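Local coordinates for protein putative acetyltransferase (Clostridium difficile, PDB 3DSB) that probably transfers acyl groups, as a putative acetyltransferase of the GNAT family, and can hold trimethyl glycine in its pockets, at residues 73-78 against 82-87. Numbering follows the deposited sequence.
Sequences TYEWSD and GNFLWI. With BET (trimethyl glycine), chain D.
Glu75 reaches across to Trp86 and accepts the indole N-H: Glu75 OE1 lies 2.9 Å from Trp86 NE1, close to the plane of the indole, and offers the lone pair that faces away from OE2. The bond is bent, 145° at the hydrogen. With CG anti to the backbone N and the chain extended beyond it, the carboxylate of Glu75 runs alongside Phe84, its plane turned about 30° from the ring, and Glu75 CD packs 3.9 Å from Phe84 CD2. Phe84 in turn meets trimethyl glycine with its edge, Phe84 CE2 standing 3.4 Å from the ligand's CA, while Ser77 OG donates a hydrogen bond of 2.7 Å to the ligand's O. These residues share one face of the antiparallel hairpin made by strands 65-77 and 82-92 in the mixed sheet of the GNAT fold. Paired backbone bonds join Thr73 to Trp86, Glu75 to Phe84 and Ser77 to Gly82. On the other face, the six-membered ring of Trp76 covers Gly82, whose CA makes a CH-pi contact 4.0 Å from the ring centroid. The Asn83 amide stands steeply against that indole, 76° between planes, with OD1 at its edge, and Asn83 ND2 also packs 3.5 Å from Tyr74 CB. Two further residues of the trimethyl glycine pocket adjoin its Phe84 and Ser77: Arg123 makes a cation-pi contact with Phe84, and Arg80 N hydrogen-bonds to Ser77 OG. From the second subunit come Tyr125, whose OH hydrogen-bonds to Glu75 OE2, and Gly44, whose carbonyl O accepts a hydrogen bond from Trp76 NE1.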
# COMPACT_ATOMS: atom_id res chain seq x y z
N THR A 73 6.57 2.60 2.01
CA THR A 73 5.53 2.24 2.97
C THR A 73 5.38 0.71 2.96
O THR A 73 6.01 0.02 2.16
CB THR A 73 4.19 2.87 2.58
OG1 THR A 73 3.82 2.44 1.29
CG2 THR A 73 4.22 4.39 2.58
N TYR A 74 4.48 0.21 3.82
CA TYR A 74 4.26 -1.26 3.90
C TYR A 74 2.86 -1.64 3.49
O TYR A 74 1.92 -0.87 3.72
CB TYR A 74 4.36 -1.74 5.34
CG TYR A 74 5.63 -1.31 5.99
CD1 TYR A 74 6.79 -1.99 5.75
CD2 TYR A 74 5.66 -0.19 6.86
CE1 TYR A 74 8.02 -1.60 6.37
CE2 TYR A 74 6.87 0.22 7.46
CZ TYR A 74 8.04 -0.51 7.21
OH TYR A 74 9.24 -0.13 7.80
N GLU A 75 2.74 -2.84 2.93
CA GLU A 75 1.43 -3.47 2.77
C GLU A 75 1.47 -4.84 3.43
O GLU A 75 2.19 -5.73 2.98
CB GLU A 75 1.14 -3.69 1.27
CG GLU A 75 -0.13 -4.51 1.05
CD GLU A 75 -0.25 -5.10 -0.36
OE1 GLU A 75 0.46 -4.67 -1.28
OE2 GLU A 75 -1.07 -6.04 -0.52
N TRP A 76 0.70 -5.01 4.51
CA TRP A 76 0.67 -6.32 5.17
C TRP A 76 -0.12 -7.30 4.30
O TRP A 76 -1.23 -7.00 3.87
CB TRP A 76 -0.01 -6.22 6.54
CG TRP A 76 0.03 -7.55 7.27
CD1 TRP A 76 -1.03 -8.39 7.49
CD2 TRP A 76 1.19 -8.20 7.80
NE1 TRP A 76 -0.59 -9.54 8.15
CE2 TRP A 76 0.77 -9.44 8.35
CE3 TRP A 76 2.56 -7.85 7.87
CZ2 TRP A 76 1.67 -10.32 8.97
CZ3 TRP A 76 3.44 -8.73 8.50
CH2 TRP A 76 3.00 -9.94 9.03
N SER A 77 0.46 -8.48 4.08
CA SER A 77 -0.23 -9.58 3.45
C SER A 77 -0.61 -10.63 4.50
O SER A 77 0.28 -11.31 5.05
CB SER A 77 0.65 -10.24 2.37
OG SER A 77 0.04 -11.44 1.88
N ASP A 78 -1.92 -10.76 4.76
CA ASP A 78 -2.37 -11.82 5.65
C ASP A 78 -2.20 -13.19 5.04
O ASP A 78 -1.76 -14.13 5.75
CB ASP A 78 -3.81 -11.58 6.13
CG ASP A 78 -4.80 -11.26 5.00
OD1 ASP A 78 -4.42 -11.22 3.82
OD2 ASP A 78 -6.00 -11.07 5.33
N GLY A 82 3.35 -11.62 5.88
CA GLY A 82 4.53 -10.77 5.73
C GLY A 82 4.18 -9.46 5.06
O GLY A 82 3.03 -9.28 4.63
N ASN A 83 5.18 -8.58 4.91
CA ASN A 83 4.96 -7.26 4.32
C ASN A 83 5.50 -7.20 2.91
O ASN A 83 6.60 -7.73 2.65
CB ASN A 83 5.70 -6.17 5.08
CG ASN A 83 4.96 -5.68 6.28
OD1 ASN A 83 5.48 -5.78 7.43
ND2 ASN A 83 3.78 -5.16 6.09
N PHE A 84 4.76 -6.52 2.03
CA PHE A 84 5.39 -5.97 0.83
C PHE A 84 5.90 -4.60 1.19
O PHE A 84 5.24 -3.83 1.91
CB PHE A 84 4.34 -5.80 -0.25
CG PHE A 84 3.89 -7.08 -0.86
CD1 PHE A 84 4.62 -7.69 -1.88
CD2 PHE A 84 2.71 -7.69 -0.42
CE1 PHE A 84 4.21 -8.87 -2.46
CE2 PHE A 84 2.28 -8.90 -0.98
CZ PHE A 84 3.03 -9.48 -2.02
N LEU A 85 7.09 -4.28 0.69
CA LEU A 85 7.60 -2.94 0.80
C LEU A 85 7.28 -2.19 -0.50
O LEU A 85 7.57 -2.72 -1.59
CB LEU A 85 9.11 -3.04 1.08
CG LEU A 85 9.95 -1.81 1.35
CD1 LEU A 85 11.05 -2.14 2.35
CD2 LEU A 85 10.54 -1.27 0.07
N TRP A 86 6.64 -1.01 -0.39
CA TRP A 86 6.26 -0.24 -1.59
C TRP A 86 7.13 1.02 -1.64
O TRP A 86 7.02 1.89 -0.78
CB TRP A 86 4.79 0.19 -1.52
CG TRP A 86 3.84 -0.89 -1.83
CD1 TRP A 86 3.47 -1.93 -1.02
CD2 TRP A 86 3.21 -1.13 -3.11
NE1 TRP A 86 2.56 -2.76 -1.69
CE2 TRP A 86 2.38 -2.27 -2.96
CE3 TRP A 86 3.17 -0.41 -4.31
CZ2 TRP A 86 1.60 -2.77 -4.02
CZ3 TRP A 86 2.42 -0.92 -5.36
CH2 TRP A 86 1.62 -2.07 -5.21
N ILE A 87 7.98 1.12 -2.66
CA ILE A 87 8.83 2.32 -2.82
C ILE A 87 7.95 3.41 -3.41
O ILE A 87 7.39 3.21 -4.50
CB ILE A 87 10.05 2.04 -3.75
CG1 ILE A 87 10.94 0.97 -3.10
CG2 ILE A 87 10.82 3.33 -4.05
CD1 ILE A 87 12.04 0.46 -4.02
N BET D . -0.23 -10.93 -3.81
CA BET D . -0.05 -10.92 -2.32
C BET D . -1.08 -11.61 -1.43
O BET D . -1.50 -11.03 -0.36
OXT BET D . -1.36 -12.80 -1.73
C1 BET D . -0.43 -9.56 -4.24
C2 BET D . 0.94 -11.46 -4.53
C3 BET D . -1.39 -11.72 -4.25